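Local coordinates for protein aminopeptidase (PDB 5IB9) that probably removes amino-terminal residues from peptides as a zinc-dependent metalloexopeptidase of the M28 family, at residues L300-S305 / A364-W369; G309-Y314 / L385-D390; I223-H228 / A246-L251. One frame throughout, in Å; residues are numbered along the deposited sequence.

How the contacts relate
All three contacts are largely buried and lie in the M28 peptidase part of the chain. Contact 3 is strand-on-helix packing with a hydroxyl pair in it. Contact 2 also sets a strand on a helix, but mainly through hydrocarbon side chains, with an asparagine amide at the side. Contact 1 joins two loops at strand ends and borders the inhibitor pocket; its chemistry mixes thioether, carboxylate and water. Contacts 1 and 3 share one zinc ion, reached by Asp-301 and His-228. Contacts 1 and 2 meet where Gly-309 and Asp-310 pair with Pro-365 and Ala-364. Contacts 2 and 3 meet where Ala-389 packs on Val-247 and Leu-251. The two zinc ions of contact 2 form a separate site.

Contact 1 of 3, residues L300-S305 / A364-W369; sequences LDMVGS and APVEPW. With ZN (zinc ion), chain C; BES (2-(3-amino-2-hydroxy-4-phenyl-butyrylamino)-4-methyl-pentanoic acid), chain H.
Met-302 reaches across to Val-366 and Glu-367 with its methyl end. The chain bends at its last torsion (chi3 56°), which turns CE toward these two while SD stays near the inhibitor bestatin. CE of Met-302 lies 3.6 Å from CB of Val-366 and 3.5 Å from OE1 of Glu-367. SD of Met-302 is 3.5 Å from N2 of bestatin. CG1 of Val-366 comes in off the plane of the bestatin phenyl ring, beyond C9 and C10, 3.6 Å from C10. These loops follow two neighbouring parallel strands of the M28 alpha/beta domain, and Asp-301, Met-302 and Val-366 line its ligand pocket. Asp-301 holds the zinc ion with both oxygens, OD1 at 2.1 Å and OD2 at 2.3 Å; His-228 and Asp-240 complete the protein ligands. On the other side of the Glu-367 carboxylate from the Met-302 methyl, CB of Ser-305 packs against both oxygens. A water bonds Ser-305 OG, which also takes a bond from Asp-307 N, and donates to Glu-367 OE2, as does Asn-239 ND2. With an alanine in place of Glu-367, the Asn-239 amide and the bridging water would probably lose their acceptor, and the Met-302 methyl would be freer to turn.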
loop_
_atom_site.group_PDB
_atom_site.type_symbol
_atom_site.label_atom_id
_atom_site.label_comp_id
_atom_site.label_asym_id
_atom_site.label_seq_id
_atom_site.Cartn_x
_atom_site.Cartn_y
_atom_site.Cartn_z
ATOM N N LEU A 300 7.913 -19.140 9.607
ATOM C CA LEU A 300 7.453 -20.445 10.227
ATOM C C LEU A 300 5.958 -20.542 9.949
ATOM O O LEU A 300 5.154 -19.739 10.421
ATOM C CB LEU A 300 7.677 -20.290 11.754
ATOM C CG LEU A 300 9.143 -20.083 12.217
ATOM C CD1 LEU A 300 9.104 -19.573 13.593
ATOM C CD2 LEU A 300 9.660 -21.564 12.368
ATOM N N ASP A 301 5.617 -21.525 9.107
ATOM C CA ASP A 301 4.147 -21.722 8.755
ATOM C C ASP A 301 3.947 -23.231 8.626
ATOM O O ASP A 301 4.553 -23.845 7.735
ATOM C CB ASP A 301 3.931 -21.035 7.445
ATOM C CG ASP A 301 2.420 -20.751 7.111
ATOM O OD1 ASP A 301 1.568 -21.278 7.838
ATOM O OD2 ASP A 301 2.054 -19.919 6.252
ATOM N N MET A 302 3.061 -23.740 9.464
ATOM C CA MET A 302 2.739 -25.155 9.580
ATOM C C MET A 302 3.907 -26.003 10.021
ATOM O O MET A 302 4.488 -26.687 9.235
ATOM C CB MET A 302 2.105 -25.626 8.277
ATOM C CG MET A 302 0.840 -24.969 8.116
ATOM S SD MET A 302 -0.041 -25.207 6.529
ATOM C CE MET A 302 -0.162 -26.978 6.453
ATOM N N VAL A 303 4.205 -25.920 11.309
ATOM C CA VAL A 303 5.414 -26.510 11.834
ATOM C C VAL A 303 5.174 -27.388 13.082
ATOM O O VAL A 303 6.082 -27.654 13.862
ATOM C CB VAL A 303 6.476 -25.439 12.232
ATOM C CG1 VAL A 303 7.012 -24.772 10.923
ATOM C CG2 VAL A 303 5.876 -24.311 13.188
ATOM N N GLY A 304 3.908 -27.812 13.229
ATOM C CA GLY A 304 3.588 -28.704 14.394
ATOM C C GLY A 304 2.684 -29.884 14.147
ATOM O O GLY A 304 2.346 -30.481 15.161
ATOM N N SER A 305 2.324 -30.243 12.907
ATOM C CA SER A 305 1.299 -31.350 12.704
ATOM C C SER A 305 1.898 -32.761 12.746
ATOM O O SER A 305 2.766 -33.083 11.908
ATOM C CB SER A 305 0.613 -31.158 11.347
ATOM O OG SER A 305 -0.411 -32.224 11.230
ATOM N N ALA A 364 6.338 -30.998 5.128
ATOM C CA ALA A 364 5.756 -31.296 3.794
ATOM C C ALA A 364 6.045 -32.769 3.469
ATOM O O ALA A 364 7.021 -33.349 3.890
ATOM C CB ALA A 364 6.382 -30.382 2.727
ATOM N N PRO A 365 5.084 -33.418 2.787
ATOM C CA PRO A 365 3.784 -32.914 2.374
ATOM C C PRO A 365 2.890 -32.592 3.607
ATOM O O PRO A 365 2.979 -33.237 4.697
ATOM C CB PRO A 365 3.209 -34.090 1.515
ATOM C CG PRO A 365 3.902 -35.270 2.075
ATOM C CD PRO A 365 5.309 -34.823 2.397
ATOM N N VAL A 366 2.034 -31.619 3.384
ATOM C CA VAL A 366 1.204 -31.099 4.453
ATOM C C VAL A 366 0.102 -32.109 4.807
ATOM O O VAL A 366 -0.283 -32.985 4.005
ATOM C CB VAL A 366 0.578 -29.734 4.182
ATOM C CG1 VAL A 366 1.701 -28.676 3.784
ATOM C CG2 VAL A 366 -0.549 -29.769 3.106
ATOM N N GLU A 367 -0.422 -31.972 6.000
ATOM C CA GLU A 367 -1.497 -32.846 6.515
ATOM C C GLU A 367 -2.805 -32.658 5.736
ATOM O O GLU A 367 -3.025 -31.669 5.013
ATOM C CB GLU A 367 -1.683 -32.461 7.959
ATOM C CG GLU A 367 -2.272 -31.031 8.069
ATOM C CD GLU A 367 -1.213 -30.014 8.393
ATOM O OE1 GLU A 367 -0.063 -30.130 7.931
ATOM O OE2 GLU A 367 -1.523 -29.105 9.246
ATOM N N PRO A 368 -3.738 -33.609 5.890
ATOM C CA PRO A 368 -5.031 -33.459 5.230
ATOM C C PRO A 368 -5.943 -32.374 5.809
ATOM O O PRO A 368 -6.941 -31.997 5.152
ATOM C CB PRO A 368 -5.703 -34.805 5.504
ATOM C CG PRO A 368 -4.615 -35.719 5.872
ATOM C CD PRO A 368 -3.574 -34.870 6.584
ATOM N N TRP A 369 -5.565 -31.843 6.991
ATOM C CA TRP A 369 -6.440 -30.974 7.818
ATOM C C TRP A 369 -6.269 -29.483 7.503
ATOM O O TRP A 369 -7.062 -28.654 7.961
ATOM C CB TRP A 369 -6.184 -31.221 9.291
ATOM C CG TRP A 369 -5.923 -32.645 9.640
ATOM C CD1 TRP A 369 -4.876 -33.132 10.336
ATOM C CD2 TRP A 369 -6.748 -33.771 9.277
ATOM N NE1 TRP A 369 -4.986 -34.495 10.497
ATOM C CE2 TRP A 369 -6.118 -34.909 9.823
ATOM C CE3 TRP A 369 -7.961 -33.890 8.580
ATOM C CZ2 TRP A 369 -6.638 -36.207 9.680
ATOM C CZ3 TRP A 369 -8.476 -35.195 8.391
ATOM C CH2 TRP A 369 -7.792 -36.327 8.962
HETATM ZN ZN ZN C . -0.106 -20.501 6.827
HETATM N N2 BES H . 0.553 -22.162 4.982
HETATM C C1 BES H . -0.122 -21.801 3.735
HETATM C C6 BES H . 0.861 -22.006 2.585
HETATM C C7 BES H . 1.248 -23.431 2.205
HETATM C C8 BES H . 0.327 -24.509 2.212
HETATM C C12 BES H . 2.580 -23.660 1.795
HETATM C C9 BES H . 0.754 -25.792 1.811
HETATM C C11 BES H . 3.011 -24.956 1.396
HETATM C C10 BES H . 2.089 -26.014 1.415
HETATM C C2 BES H . -0.608 -20.349 3.804
HETATM O O2 BES H . -1.214 -20.321 5.095
HETATM C C3 BES H . -1.643 -20.223 2.739
HETATM O O3 BES H . -2.676 -20.871 2.865
HETATM N N1 BES H . -1.350 -19.510 1.706
HETATM C C4 BES H . -2.306 -19.429 0.598
HETATM C C13 BES H . -1.613 -18.512 -0.395
HETATM C C14 BES H . -1.377 -17.087 0.116
HETATM C C15 BES H . -0.805 -16.347 -1.086
HETATM C C16 BES H . -2.611 -16.398 0.702
HETATM C C5 BES H . -2.482 -20.744 -0.151
HETATM O O1 BES H . -3.497 -20.889 -0.892
HETATM O O4 BES H . -1.654 -21.670 -0.070
HETATM O O HOH W 1 -2.639 -30.649 11.465
#

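Contact 2 of 3, residues G309-Y314 / L385-D390; sequences GDLIMY and LDNVAD. With ZN (zinc ion), chain D; ZN (zinc ion), chain E.
The amide of Asn-387 turns its ND2 end toward Leu-311. Methyl CD2 of Leu-311 comes up from one side of the amide plane, beyond ND2, and stops 4.5 Å from that nitrogen. The other end of the amide is tied outside the contact: OD1 of Asn-387 bonds to Ser-335 OG. The ring of Tyr-314, further along the strand, has CG2 of Ile-312 on one face, 3.7 Å above the plane and toward the rim. The carboxylate of Asp-386 faces away from the strand. Its two oxygens each take a different zinc ion.

The hydrocarbon part of the contact is Leu-311 against Val-388. Methyl CD1 of Leu-311 and CG2 of Val-388 are 3.9 Å apart, and the two side chains cross obliquely. With chi1 at -166° the CG of Leu-311 leans to the helix, and chi2 (60°) spreads CD1 to Val-388 and CD2 to Asn-387. This is strand-on-helix packing within the M28 alpha/beta domain: helix 382-400 lies against strands 310-315 and 358-364, with Val-388 also touching His-363.

Another face of the helix, turned away from the strand, carries the two-zinc site. Asp-386 and Asp-390 sit one turn apart, and their backbone bond runs from Asp-390 N to Asp-386 O. OD2 of Asp-386 is 1.8 Å from the first zinc ion, and OD2 of Asp-390 is 2.0 Å from the same ion. OD1 of Asp-386 binds the second zinc ion at 2.0 Å. One water bridges the two ions and makes a weak bond to Asp-390 OD1. Thr-13, from the N-terminal part of the chain, is a further ligand of the second ion. Its OG1 also bonds to OD1 of Asp-390.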
loop_
_atom_site.group_PDB
_atom_site.type_symbol
_atom_site.label_atom_id
_atom_site.label_comp_id
_atom_site.label_asym_id
_atom_site.label_seq_id
_atom_site.Cartn_x
_atom_site.Cartn_y
_atom_site.Cartn_z
ATOM N N GLY A 309 4.458 -34.321 6.854
ATOM C CA GLY A 309 5.748 -34.934 6.702
ATOM C C GLY A 309 6.973 -34.311 7.306
ATOM O O GLY A 309 6.896 -33.778 8.430
ATOM N N ASP A 310 8.114 -34.499 6.631
ATOM C CA ASP A 310 9.373 -34.093 7.260
ATOM C C ASP A 310 9.524 -32.564 7.002
ATOM O O ASP A 310 8.972 -32.036 6.077
ATOM C CB ASP A 310 10.606 -34.740 6.601
ATOM C CG ASP A 310 10.572 -36.289 6.619
ATOM O OD1 ASP A 310 11.040 -36.899 5.611
ATOM O OD2 ASP A 310 10.111 -36.844 7.630
ATOM N N LEU A 311 10.358 -31.959 7.810
ATOM C CA LEU A 311 10.654 -30.509 7.626
ATOM C C LEU A 311 11.333 -30.252 6.259
ATOM O O LEU A 311 12.238 -31.030 5.863
ATOM C CB LEU A 311 11.548 -30.092 8.825
ATOM C CG LEU A 311 11.706 -28.586 9.024
ATOM C CD1 LEU A 311 10.414 -27.931 9.257
ATOM C CD2 LEU A 311 12.763 -28.423 10.131
ATOM N N ILE A 312 11.023 -29.124 5.631
ATOM C CA ILE A 312 11.729 -28.722 4.435
ATOM C C ILE A 312 11.862 -27.209 4.490
ATOM O O ILE A 312 11.059 -26.526 5.172
ATOM C CB ILE A 312 10.973 -29.188 3.163
ATOM C CG1 ILE A 312 11.763 -28.862 1.861
ATOM C CG2 ILE A 312 9.602 -28.621 3.142
ATOM C CD1 ILE A 312 11.321 -29.809 0.733
ATOM N N MET A 313 12.814 -26.686 3.735
ATOM C CA MET A 313 12.895 -25.204 3.616
ATOM C C MET A 313 12.505 -24.823 2.200
ATOM O O MET A 313 13.100 -25.328 1.284
ATOM C CB MET A 313 14.321 -24.792 3.789
ATOM C CG MET A 313 14.888 -25.189 5.129
ATOM S SD MET A 313 16.622 -24.759 5.426
ATOM C CE MET A 313 17.457 -25.843 4.207
ATOM N N TYR A 314 11.586 -23.870 2.006
ATOM C CA TYR A 314 11.211 -23.480 0.663
ATOM C C TYR A 314 11.654 -22.050 0.388
ATOM O O TYR A 314 11.486 -21.131 1.196
ATOM C CB TYR A 314 9.707 -23.501 0.512
ATOM C CG TYR A 314 9.090 -24.875 0.299
ATOM C CD1 TYR A 314 9.603 -25.755 -0.622
ATOM C CD2 TYR A 314 8.028 -25.256 1.074
ATOM C CE1 TYR A 314 8.995 -27.057 -0.773
ATOM C CE2 TYR A 314 7.396 -26.579 0.930
ATOM C CZ TYR A 314 7.892 -27.400 -0.024
ATOM O OH TYR A 314 7.354 -28.687 -0.176
ATOM N N LEU A 385 7.143 -29.475 17.173
ATOM C CA LEU A 385 7.301 -28.070 17.499
ATOM C C LEU A 385 8.664 -27.848 18.127
ATOM O O LEU A 385 9.381 -26.882 17.784
ATOM C CB LEU A 385 6.259 -27.638 18.569
ATOM C CG LEU A 385 4.832 -27.566 18.076
ATOM C CD1 LEU A 385 3.961 -27.351 19.334
ATOM C CD2 LEU A 385 4.537 -26.465 17.056
ATOM N N ASP A 386 9.110 -28.693 19.084
ATOM C CA ASP A 386 10.358 -28.542 19.696
ATOM C C ASP A 386 11.513 -28.664 18.665
ATOM O O ASP A 386 12.522 -27.947 18.793
ATOM C CB ASP A 386 10.556 -29.613 20.822
ATOM C CG ASP A 386 11.866 -29.393 21.612
ATOM O OD1 ASP A 386 11.963 -28.486 22.464
ATOM O OD2 ASP A 386 12.932 -30.151 21.326
ATOM N N ASN A 387 11.393 -29.608 17.706
ATOM C CA ASN A 387 12.474 -29.802 16.781
ATOM C C ASN A 387 12.595 -28.579 15.882
ATOM O O ASN A 387 13.718 -28.182 15.583
ATOM C CB ASN A 387 12.102 -31.014 15.924
ATOM C CG ASN A 387 13.190 -31.306 14.851
ATOM O OD1 ASN A 387 14.369 -31.525 15.210
ATOM N ND2 ASN A 387 12.839 -31.214 13.646
ATOM N N VAL A 388 11.455 -28.006 15.464
ATOM C CA VAL A 388 11.538 -26.801 14.603
ATOM C C VAL A 388 12.130 -25.655 15.390
ATOM O O VAL A 388 12.986 -24.867 14.911
ATOM C CB VAL A 388 10.192 -26.465 13.991
ATOM C CG1 VAL A 388 10.235 -25.066 13.228
ATOM C CG2 VAL A 388 9.827 -27.587 13.080
ATOM N N ALA A 389 11.686 -25.479 16.632
ATOM C CA ALA A 389 12.274 -24.439 17.423
ATOM C C ALA A 389 13.775 -24.689 17.628
ATOM O O ALA A 389 14.559 -23.710 17.555
ATOM C CB ALA A 389 11.522 -24.427 18.815
ATOM N N ASP A 390 14.213 -25.956 17.864
ATOM C CA ASP A 390 15.677 -26.139 18.024
ATOM C C ASP A 390 16.411 -25.789 16.757
ATOM O O ASP A 390 17.463 -25.192 16.788
ATOM C CB ASP A 390 15.897 -27.639 18.384
ATOM C CG ASP A 390 15.456 -27.984 19.728
ATOM O OD1 ASP A 390 15.297 -27.135 20.587
ATOM O OD2 ASP A 390 15.256 -29.201 19.914
HETATM ZN ZN ZN D . 14.695 -30.019 21.596
HETATM ZN ZN ZN E . 13.223 -28.095 23.934
HETATM O O HOH W 2 14.850 -29.262 23.257
HETATM O O HOH W 3 15.094 -32.079 21.641
HETATM O O HOH W 4 16.353 -31.755 21.568
HETATM O O HOH W 5 12.365 -29.620 25.031
HETATM O O HOH W 6 14.432 -27.691 25.767
#

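Contact 3 of 3, residues I223-H228 / A246-L251; sequences IIIGSH and AVTLEL. With ZN (zinc ion), chain C.
Thr-248 stands on the helix with its side chain turned to Ser-227 and Ile-225 of the strand. CB of Thr-248 lies 3.6 Å from OG of Ser-227. OG1 of Thr-248 accepts a hydrogen bond from Ser-227 OG at 3.0 Å, and gives its own proton to the backbone oxygen of Gly-244, one turn earlier in the helix. The buried hydroxyl therefore has both a donor and an acceptor. Its rotation, beside the backbone N (chi1 -63°), brings OG1 back along the helix to the Gly-244 oxygen while leaving it facing Ser-227. OG1 of Thr-248 is also 4.4 Å from CG2 of Ile-225. The other branch, CG2 of Thr-248, packs 3.9 Å from the backbone oxygen of Ile-225.

Next along the strand is His-228, whose NE2 binds the zinc ion at 2.0 Å together with Asp-240 and Asp-301. The contact lies just behind a metal ligand. The strand and helix segments run roughly antiparallel, at 146°, with their axes 8.0 Å apart. They form the first half of a beta-alpha-beta crossover, as in the M28 alpha/beta fold: strand 222-228 runs between strands 263-269 and 294-300, and helix 238-256 packs against one face of it, with helix 15-25 on its outer side.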
loop_
_atom_site.group_PDB
_atom_site.type_symbol
_atom_site.label_atom_id
_atom_site.label_comp_id
_atom_site.label_asym_id
_atom_site.label_seq_id
_atom_site.Cartn_x
_atom_site.Cartn_y
_atom_site.Cartn_z
ATOM N N ILE A 223 17.986 -9.972 11.655
ATOM C CA ILE A 223 17.292 -11.205 11.239
ATOM C C ILE A 223 15.823 -11.026 11.671
ATOM O O ILE A 223 15.530 -10.591 12.747
ATOM C CB ILE A 223 17.865 -12.440 11.937
ATOM C CG1 ILE A 223 19.192 -12.650 11.300
ATOM C CG2 ILE A 223 16.971 -13.597 11.539
ATOM C CD1 ILE A 223 20.033 -13.798 11.954
ATOM N N ILE A 224 14.912 -11.388 10.737
ATOM C CA ILE A 224 13.409 -11.446 10.970
ATOM C C ILE A 224 12.994 -12.878 11.110
ATOM O O ILE A 224 13.452 -13.764 10.329
ATOM C CB ILE A 224 12.691 -10.772 9.835
ATOM C CG1 ILE A 224 13.126 -9.278 9.729
ATOM C CG2 ILE A 224 11.236 -10.834 10.058
ATOM C CD1 ILE A 224 12.534 -8.551 8.500
ATOM N N ILE A 225 12.245 -13.133 12.204
ATOM C CA ILE A 225 11.579 -14.502 12.376
ATOM C C ILE A 225 10.125 -14.178 12.350
ATOM O O ILE A 225 9.642 -13.422 13.229
ATOM C CB ILE A 225 12.022 -15.112 13.705
ATOM C CG1 ILE A 225 13.577 -15.250 13.852
ATOM C CG2 ILE A 225 11.382 -16.491 13.891
ATOM C CD1 ILE A 225 14.237 -13.979 14.490
ATOM N N GLY A 226 9.427 -14.787 11.416
ATOM C CA GLY A 226 7.990 -14.448 11.204
ATOM C C GLY A 226 7.073 -15.704 11.232
ATOM O O GLY A 226 7.512 -16.843 11.042
ATOM N N SER A 227 5.795 -15.388 11.369
ATOM C CA SER A 227 4.667 -16.354 11.272
ATOM C C SER A 227 3.472 -15.499 11.038
ATOM O O SER A 227 3.543 -14.266 11.072
ATOM C CB SER A 227 4.530 -17.221 12.563
ATOM O OG SER A 227 4.490 -16.304 13.690
ATOM N N HIS A 228 2.318 -16.110 10.775
ATOM C CA HIS A 228 1.052 -15.343 10.646
ATOM C C HIS A 228 0.017 -15.797 11.665
ATOM O O HIS A 228 -0.042 -16.994 12.014
ATOM C CB HIS A 228 0.453 -15.404 9.183
ATOM C CG HIS A 228 -0.036 -16.775 8.727
ATOM N ND1 HIS A 228 -1.386 -17.143 8.839
ATOM C CD2 HIS A 228 0.591 -17.716 8.019
ATOM C CE1 HIS A 228 -1.500 -18.366 8.262
ATOM N NE2 HIS A 228 -0.324 -18.730 7.790
ATOM N N ALA A 246 3.492 -19.938 17.789
ATOM C CA ALA A 246 4.033 -20.476 19.015
ATOM C C ALA A 246 5.557 -20.637 19.028
ATOM O O ALA A 246 6.258 -20.346 20.018
ATOM C CB ALA A 246 3.413 -21.887 19.279
ATOM N N VAL A 247 6.105 -21.063 17.858
ATOM C CA VAL A 247 7.615 -21.132 17.721
ATOM C C VAL A 247 8.236 -19.731 17.719
ATOM O O VAL A 247 9.243 -19.502 18.323
ATOM C CB VAL A 247 8.021 -21.910 16.451
ATOM C CG1 VAL A 247 9.553 -21.992 16.304
ATOM C CG2 VAL A 247 7.434 -23.360 16.572
ATOM N N THR A 248 7.554 -18.778 17.094
ATOM C CA THR A 248 8.020 -17.382 17.058
ATOM C C THR A 248 8.121 -16.818 18.509
ATOM O O THR A 248 9.165 -16.295 18.858
ATOM C CB THR A 248 7.124 -16.509 16.202
ATOM O OG1 THR A 248 7.162 -16.976 14.840
ATOM C CG2 THR A 248 7.656 -15.020 16.166
ATOM N N LEU A 249 7.063 -17.004 19.291
ATOM C CA LEU A 249 7.037 -16.527 20.697
ATOM C C LEU A 249 8.096 -17.252 21.494
ATOM O O LEU A 249 8.807 -16.617 22.223
ATOM C CB LEU A 249 5.623 -16.741 21.268
ATOM C CG LEU A 249 4.557 -15.800 20.816
ATOM C CD1 LEU A 249 3.231 -16.245 21.437
ATOM C CD2 LEU A 249 4.900 -14.363 21.319
ATOM N N GLU A 250 8.148 -18.581 21.312
ATOM C CA GLU A 250 9.058 -19.349 22.145
ATOM C C GLU A 250 10.513 -18.952 21.841
ATOM O O GLU A 250 11.380 -18.862 22.734
ATOM C CB GLU A 250 8.755 -20.821 22.062
ATOM C CG GLU A 250 9.719 -21.676 22.977
ATOM C CD GLU A 250 9.707 -21.401 24.486
ATOM O OE1 GLU A 250 8.878 -20.650 25.050
ATOM O OE2 GLU A 250 10.653 -21.964 25.103
ATOM N N LEU A 251 10.866 -18.774 20.561
ATOM C CA LEU A 251 12.211 -18.398 20.257
ATOM C C LEU A 251 12.465 -16.975 20.772
ATOM O O LEU A 251 13.616 -16.651 21.204
ATOM C CB LEU A 251 12.564 -18.464 18.727
ATOM C CG LEU A 251 12.558 -19.955 18.298
ATOM C CD1 LEU A 251 12.788 -19.956 16.812
ATOM C CD2 LEU A 251 13.625 -20.787 18.998
HETATM ZN ZN ZN C . -0.106 -20.501 6.827
#